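Local coordinates for protein putative enoyl-CoA hydratase/isomerase (Acinetobacter baumannii, PDB 3FDU) that probably hydrates or isomerises enoyl-CoA thioesters, as a trimeric member of the crotonase superfamily, at residues I20-P23 with N27-Y30; D70-V75 with E243-F248. The protein carries 4 engineered substitutions. All blocks are in the same frame, centred on the assembly; numbering follows the deposited sequence.

In the fold
Both contacts lie within one chain of the trimer, and no other subunit touches them. Contact 1 comes first in sequence and closes the loop between strand 15-20 of the six-stranded mixed sheet and helix 31-46. Contact 2 joins helix 68-76 to helix 239-248, the last in the chain, and so brings distant parts of the sequence together. Their centres are about 20 Å apart, and the two touch where D70 OD2 packs on Y30 CA; D70 OD2 also accepts a hydrogen bond from N of G31, the next residue. D67 also links them, pairing with R22 and accepting a bond from D70 N. The start of helix 31-46 is thereby tied to that of helix 68-76, and helix 239-248 packs on one side of helix 68-76, at M72 and V75.

Contact 1: residues I20-P23 with N27-Y30; sequences INRP and NALY
N27 grips R22 with both its backbone and its side chain. Its OD1 accepts R22 N at 2.7 Å (N-H...O 159°), the donor lying somewhat out of the carbonyl plane, while N27 N donates to R22 O at 2.9 Å. The two bonds run in opposite senses, so R22 gives its amide to the N27 side chain and lends its carbonyl to the N27 backbone. CG of N27 stands beside its own backbone N (chi1 -81°), which turns the carboxamide back toward I20. There ND2 makes a weak bond to I20 O, and I20 CG2 packs over one face of the carboxamide, 3.6 Å from N27 CG. A28 contributes its carbonyl: R22 NH1, at the end of an extended side chain, reaches A28 O at 2.8 Å. A28 O lies close to the guanidinium plane, whereas NH1 approaches from well above the plane of the carbonyl. L29 closes the apolar side, its CD2 4.0 Å from I20 CG2. Last, Y30 presents its ring edge to one face of the R22 guanidinium. CD2 stands 3.8 Å from R22 CZ, with the two planes 77° apart, and OH bonds to H6 ND1. Y30 is also the N-cap residue of helix 31-46. F62, G65 and D67 bind N27 ND2, the L29 backbone and R22 NH1, the last by a salt bridge, and the counterpart of their segment in crotonase relatives supplies part of the oxyanion hole. The chemistry implies a loop held mainly by polar bonds: the buried N27 amide has partners for both its oxygen and its nitrogen, and R22, shared between the A28 carbonyl and D67, probably has its positive charge stabilised there.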
ATOM      1  N   ILE A  20      -4.055 -28.303   8.641  1.00 22.50           N
ATOM      2  CA  ILE A  20      -4.981 -28.896   7.680  1.00 22.09           C
ATOM      3  C   ILE A  20      -4.359 -30.186   7.148  1.00 22.32           C
ATOM      4  O   ILE A  20      -3.197 -30.215   6.681  1.00 19.95           O
ATOM      5  CB  ILE A  20      -5.337 -27.888   6.542  1.00 21.85           C
ATOM      6  CG1 ILE A  20      -5.866 -26.553   7.183  1.00 22.45           C
ATOM      7  CG2 ILE A  20      -6.379 -28.435   5.657  1.00 19.82           C
ATOM      8  CD1 ILE A  20      -6.094 -25.392   6.161  1.00 23.07           C
ATOM      9  N   ASN A  21      -5.152 -31.251   7.188  1.00 23.14           N
ATOM     10  CA  ASN A  21      -4.626 -32.572   6.873  1.00 24.58           C
ATOM     11  C   ASN A  21      -5.614 -33.338   5.987  1.00 25.24           C
ATOM     12  O   ASN A  21      -6.335 -34.236   6.458  1.00 25.41           O
ATOM     13  CB  ASN A  21      -4.413 -33.322   8.196  1.00 26.83           C
ATOM     14  CG  ASN A  21      -3.599 -34.585   8.031  1.00 27.96           C
ATOM     15  OD1 ASN A  21      -3.013 -34.851   6.979  1.00 32.04           O
ATOM     16  ND2 ASN A  21      -3.578 -35.383   9.082  1.00 36.35           N
ATOM     17  N   ARG A  22      -5.657 -32.974   4.714  1.00 24.53           N
ATOM     18  CA  ARG A  22      -6.481 -33.693   3.766  1.00 26.02           C
ATOM     19  C   ARG A  22      -5.677 -33.917   2.505  1.00 26.01           C
ATOM     20  O   ARG A  22      -6.001 -33.355   1.467  1.00 26.27           O
ATOM     21  CB  ARG A  22      -7.773 -32.884   3.458  1.00 25.24           C
ATOM     22  CG  ARG A  22      -8.857 -33.721   2.794  1.00 25.86           C
ATOM     23  CD  ARG A  22      -9.907 -32.818   2.231  1.00 25.80           C
ATOM     24  NE  ARG A  22     -10.883 -33.550   1.448  1.00 24.86           N
ATOM     25  CZ  ARG A  22     -11.630 -33.015   0.500  1.00 24.04           C
ATOM     26  NH1 ARG A  22     -11.504 -31.721   0.171  1.00 20.98           N
ATOM     27  NH2 ARG A  22     -12.477 -33.796  -0.157  1.00 23.91           N
ATOM     28  N   PRO A  23      -4.604 -34.716   2.598  1.00 27.67           N
ATOM     29  CA  PRO A  23      -3.665 -34.900   1.469  1.00 28.71           C
ATOM     30  C   PRO A  23      -4.303 -35.504   0.240  1.00 28.76           C
ATOM     31  O   PRO A  23      -3.914 -35.167  -0.868  1.00 29.29           O
ATOM     32  CB  PRO A  23      -2.590 -35.873   2.044  1.00 29.49           C
ATOM     33  CG  PRO A  23      -3.302 -36.581   3.209  1.00 29.77           C
ATOM     34  CD  PRO A  23      -4.181 -35.480   3.801  1.00 26.81           C
ATOM     35  N   ASN A  27      -5.537 -30.731   0.406  1.00 19.71           N
ATOM     36  CA  ASN A  27      -6.064 -29.786   1.377  1.00 21.37           C
ATOM     37  C   ASN A  27      -7.168 -28.863   0.810  1.00 20.95           C
ATOM     38  O   ASN A  27      -7.427 -27.766   1.346  1.00 20.67           O
ATOM     39  CB  ASN A  27      -4.902 -28.975   1.988  1.00 18.48           C
ATOM     40  CG  ASN A  27      -4.179 -29.760   3.103  1.00 20.43           C
ATOM     41  OD1 ASN A  27      -4.481 -30.930   3.307  1.00 18.58           O
ATOM     42  ND2 ASN A  27      -3.217 -29.120   3.811  1.00 18.81           N
ATOM     43  N   ALA A  28      -7.813 -29.279  -0.270  1.00 20.66           N
ATOM     44  CA  ALA A  28      -9.042 -28.544  -0.691  1.00 21.09           C
ATOM     45  C   ALA A  28     -10.047 -28.501   0.448  1.00 21.34           C
ATOM     46  O   ALA A  28     -10.217 -29.494   1.170  1.00 22.00           O
ATOM     47  CB  ALA A  28      -9.709 -29.151  -2.001  1.00 20.93           C
ATOM     48  N   LEU A  29     -10.735 -27.366   0.606  1.00 21.37           N
ATOM     49  CA  LEU A  29     -11.649 -27.205   1.752  1.00 22.51           C
ATOM     50  C   LEU A  29     -13.111 -27.365   1.343  1.00 22.33           C
ATOM     51  O   LEU A  29     -13.523 -26.816   0.361  1.00 21.60           O
ATOM     52  CB  LEU A  29     -11.464 -25.838   2.420  1.00 22.03           C
ATOM     53  CG  LEU A  29     -10.004 -25.611   2.832  1.00 20.04           C
ATOM     54  CD1 LEU A  29      -9.765 -24.179   3.309  1.00 22.71           C
ATOM     55  CD2 LEU A  29      -9.563 -26.623   3.940  1.00 21.88           C
ATOM     56  N   TYR A  30     -13.868 -28.140   2.120  1.00 24.22           N
ATOM     57  CA  TYR A  30     -15.310 -28.287   1.921  1.00 23.67           C
ATOM     58  C   TYR A  30     -16.076 -27.533   3.015  1.00 23.72           C
ATOM     59  O   TYR A  30     -15.506 -27.194   4.052  1.00 25.13           O
ATOM     60  CB  TYR A  30     -15.696 -29.786   1.860  1.00 24.22           C
ATOM     61  CG  TYR A  30     -15.181 -30.655   3.026  1.00 22.98           C
ATOM     62  CD1 TYR A  30     -15.978 -30.910   4.128  1.00 23.53           C
ATOM     63  CD2 TYR A  30     -13.922 -31.217   2.996  1.00 23.98           C
ATOM     64  CE1 TYR A  30     -15.525 -31.701   5.180  1.00 24.31           C
ATOM     65  CE2 TYR A  30     -13.445 -32.017   4.057  1.00 23.90           C
ATOM     66  CZ  TYR A  30     -14.271 -32.260   5.126  1.00 23.58           C
ATOM     67  OH  TYR A  30     -13.833 -33.041   6.166  1.00 27.13           O
TER

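Contact 2: residues D70-V75 with E243-F248; sequences DFMGFV and EAVQAF
M72 lies across V245 and ends on the ring of F248. From its CB, the contact starts at once, V245 CG1 lying 3.6 Å from M72 CB. CG stays against the same valine, touching CG1 and more distantly CG2. With CG anti to the carbonyl carbon (chi1 -72°) and the chain extended beyond it, the sulfur is carried past V245 toward the end of the opposing helix. SD meets F248 at the rim of the ring, 3.6 Å from CD2, and sits obliquely to it. The terminal CE then comes over one face, 3.9 Å from the F248 ring centroid and only 20° off the normal, a CH-pi contact. The methionine runs at about a right angle to the phenylalanine side chain. One turn further along helix 70-75, V75 takes the other methyl of V245, its CG1 lying 3.9 Å from V245 CG2, so the valine fits between M72 and V75. M241, earlier on the helix of V245, extends the apolar surface to F71 and V75. The axes of the two segments approach to 9.9 Å at a signed crossing angle of -125°, with no hydrogen bond between the segments. A Met-aromatic contact at the margin of an apolar helix-helix interface is the motif here; it joins the last helix of the crotonase-like chain to helix 68-76 of the same subunit.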
ATOM      1  N   ASP A  70     -17.616 -30.404  -4.088  1.00 28.74           N
ATOM      2  CA  ASP A  70     -18.496 -29.664  -3.175  1.00 29.21           C
ATOM      3  C   ASP A  70     -19.099 -28.450  -3.892  1.00 27.91           C
ATOM      4  O   ASP A  70     -20.321 -28.216  -3.833  1.00 28.71           O
ATOM      5  CB  ASP A  70     -17.667 -29.215  -1.954  1.00 30.15           C
ATOM      6  CG  ASP A  70     -18.505 -28.750  -0.769  1.00 34.56           C
ATOM      7  OD1 ASP A  70     -19.331 -29.523  -0.265  1.00 41.84           O
ATOM      8  OD2 ASP A  70     -18.269 -27.639  -0.270  1.00 37.98           O
ATOM      9  N   PHE A  71     -18.257 -27.660  -4.543  1.00 25.39           N
ATOM     10  CA  PHE A  71     -18.701 -26.455  -5.195  1.00 24.94           C
ATOM     11  C   PHE A  71     -19.809 -26.737  -6.229  1.00 25.05           C
ATOM     12  O   PHE A  71     -20.714 -25.945  -6.418  1.00 22.74           O
ATOM     13  CB  PHE A  71     -17.547 -25.748  -5.889  1.00 24.62           C
ATOM     14  CG  PHE A  71     -17.950 -24.459  -6.547  1.00 27.21           C
ATOM     15  CD1 PHE A  71     -18.468 -23.408  -5.781  1.00 27.27           C
ATOM     16  CD2 PHE A  71     -17.845 -24.296  -7.916  1.00 28.56           C
ATOM     17  CE1 PHE A  71     -18.853 -22.221  -6.379  1.00 25.14           C
ATOM     18  CE2 PHE A  71     -18.237 -23.075  -8.535  1.00 30.89           C
ATOM     19  CZ  PHE A  71     -18.738 -22.050  -7.771  1.00 28.94           C
ATOM     20  N   MET A  72     -19.697 -27.848  -6.939  1.00 24.81           N
ATOM     21  CA  MET A  72     -20.654 -28.102  -7.960  1.00 26.23           C
ATOM     22  C   MET A  72     -21.995 -28.555  -7.372  1.00 25.24           C
ATOM     23  O   MET A  72     -23.045 -28.227  -7.910  1.00 24.68           O
ATOM     24  CB  MET A  72     -20.083 -29.080  -8.985  1.00 26.37           C
ATOM     25  CG  MET A  72     -19.027 -28.345  -9.792  1.00 29.60           C
ATOM     26  SD  MET A  72     -18.534 -29.229 -11.207  1.00 23.67           S
ATOM     27  CE  MET A  72     -17.480 -28.030 -11.975  1.00 34.63           C
ATOM     28  N   GLY A  73     -21.954 -29.253  -6.248  1.00 24.43           N
ATOM     29  CA  GLY A  73     -23.188 -29.585  -5.551  1.00 24.90           C
ATOM     30  C   GLY A  73     -23.822 -28.297  -5.039  1.00 24.26           C
ATOM     31  O   GLY A  73     -25.044 -28.127  -5.076  1.00 24.54           O
ATOM     32  N   PHE A  74     -22.985 -27.385  -4.560  1.00 23.05           N
ATOM     33  CA  PHE A  74     -23.451 -26.101  -4.036  1.00 23.21           C
ATOM     34  C   PHE A  74     -24.139 -25.220  -5.088  1.00 23.25           C
ATOM     35  O   PHE A  74     -25.220 -24.634  -4.818  1.00 22.67           O
ATOM     36  CB  PHE A  74     -22.296 -25.351  -3.341  1.00 23.64           C
ATOM     37  CG  PHE A  74     -22.730 -24.156  -2.532  1.00 24.24           C
ATOM     38  CD1 PHE A  74     -23.033 -24.285  -1.172  1.00 25.55           C
ATOM     39  CD2 PHE A  74     -22.768 -22.895  -3.106  1.00 26.17           C
ATOM     40  CE1 PHE A  74     -23.391 -23.164  -0.394  1.00 24.23           C
ATOM     41  CE2 PHE A  74     -23.128 -21.768  -2.351  1.00 26.96           C
ATOM     42  CZ  PHE A  74     -23.426 -21.900  -0.985  1.00 23.94           C
ATOM     43  N   VAL A  75     -23.534 -25.120  -6.271  1.00 21.97           N
ATOM     44  CA  VAL A  75     -24.083 -24.278  -7.326  1.00 23.24           C
ATOM     45  C   VAL A  75     -25.525 -24.775  -7.690  1.00 24.51           C
ATOM     46  O   VAL A  75     -26.429 -23.970  -7.985  1.00 25.34           O
ATOM     47  CB  VAL A  75     -23.197 -24.291  -8.591  1.00 23.93           C
ATOM     48  CG1 VAL A  75     -24.025 -23.824  -9.841  1.00 21.82           C
ATOM     49  CG2 VAL A  75     -21.923 -23.421  -8.397  1.00 23.39           C
ATOM     50  N   GLU A 243     -25.411 -23.588 -15.936  1.00 25.37           N
ATOM     51  CA  GLU A 243     -25.303 -24.291 -17.236  1.00 27.76           C
ATOM     52  C   GLU A 243     -23.952 -24.955 -17.332  1.00 27.54           C
ATOM     53  O   GLU A 243     -23.836 -26.135 -17.699  1.00 26.99           O
ATOM     54  CB  GLU A 243     -25.379 -23.310 -18.411  1.00 28.91           C
ATOM     55  CG  GLU A 243     -26.672 -22.527 -18.518  1.00 37.63           C
ATOM     56  CD  GLU A 243     -27.619 -23.041 -19.607  1.00 45.70           C
ATOM     57  OE1 GLU A 243     -28.179 -24.154 -19.463  1.00 48.41           O
ATOM     58  OE2 GLU A 243     -27.827 -22.303 -20.600  1.00 47.49           O
ATOM     59  N   ALA A 244     -22.913 -24.195 -16.976  1.00 27.20           N
ATOM     60  CA  ALA A 244     -21.558 -24.749 -17.031  1.00 28.12           C
ATOM     61  C   ALA A 244     -21.369 -25.917 -16.058  1.00 28.77           C
ATOM     62  O   ALA A 244     -20.773 -26.937 -16.408  1.00 29.11           O
ATOM     63  CB  ALA A 244     -20.554 -23.666 -16.827  1.00 28.32           C
ATOM     64  N   VAL A 245     -21.938 -25.843 -14.857  1.00 27.67           N
ATOM     65  CA  VAL A 245     -21.788 -26.952 -13.945  1.00 26.92           C
ATOM     66  C   VAL A 245     -22.593 -28.163 -14.445  1.00 28.60           C
ATOM     67  O   VAL A 245     -22.127 -29.330 -14.421  1.00 27.94           O
ATOM     68  CB  VAL A 245     -22.186 -26.591 -12.464  1.00 27.51           C
ATOM     69  CG1 VAL A 245     -22.232 -27.841 -11.629  1.00 27.45           C
ATOM     70  CG2 VAL A 245     -21.183 -25.555 -11.846  1.00 26.37           C
ATOM     71  N   GLN A 246     -23.793 -27.887 -14.939  1.00 29.70           N
ATOM     72  CA  GLN A 246     -24.649 -28.957 -15.428  1.00 31.32           C
ATOM     73  C   GLN A 246     -23.919 -29.754 -16.549  1.00 32.74           C
ATOM     74  O   GLN A 246     -23.846 -30.999 -16.518  1.00 33.00           O
ATOM     75  CB  GLN A 246     -25.964 -28.365 -15.890  1.00 31.15           C
ATOM     76  CG  GLN A 246     -26.912 -28.061 -14.736  1.00 30.35           C
ATOM     77  CD  GLN A 246     -28.147 -27.360 -15.201  1.00 31.05           C
ATOM     78  OE1 GLN A 246     -28.118 -26.604 -16.177  1.00 32.99           O
ATOM     79  NE2 GLN A 246     -29.255 -27.612 -14.525  1.00 33.50           N
ATOM     80  N   ALA A 247     -23.356 -29.026 -17.502  1.00 33.71           N
ATOM     81  CA  ALA A 247     -22.553 -29.626 -18.568  1.00 35.93           C
ATOM     82  C   ALA A 247     -21.417 -30.463 -17.997  1.00 36.95           C
ATOM     83  O   ALA A 247     -21.275 -31.660 -18.314  1.00 38.13           O
ATOM     84  CB  ALA A 247     -21.992 -28.533 -19.489  1.00 35.42           C
ATOM     85  N   PHE A 248     -20.589 -29.832 -17.176  1.00 37.13           N
ATOM     86  CA  PHE A 248     -19.474 -30.505 -16.578  1.00 37.65           C
ATOM     87  C   PHE A 248     -19.911 -31.786 -15.895  1.00 37.56           C
ATOM     88  O   PHE A 248     -19.257 -32.805 -16.047  1.00 37.48           O
ATOM     89  CB  PHE A 248     -18.735 -29.572 -15.617  1.00 38.33           C
ATOM     90  CG  PHE A 248     -17.443 -30.131 -15.093  1.00 40.16           C
ATOM     91  CD1 PHE A 248     -16.223 -29.696 -15.606  1.00 43.12           C
ATOM     92  CD2 PHE A 248     -17.439 -31.081 -14.073  1.00 43.02           C
ATOM     93  CE1 PHE A 248     -15.013 -30.197 -15.109  1.00 43.70           C
ATOM     94  CE2 PHE A 248     -16.230 -31.591 -13.578  1.00 43.47           C
ATOM     95  CZ  PHE A 248     -15.026 -31.150 -14.101  1.00 43.48           C
TER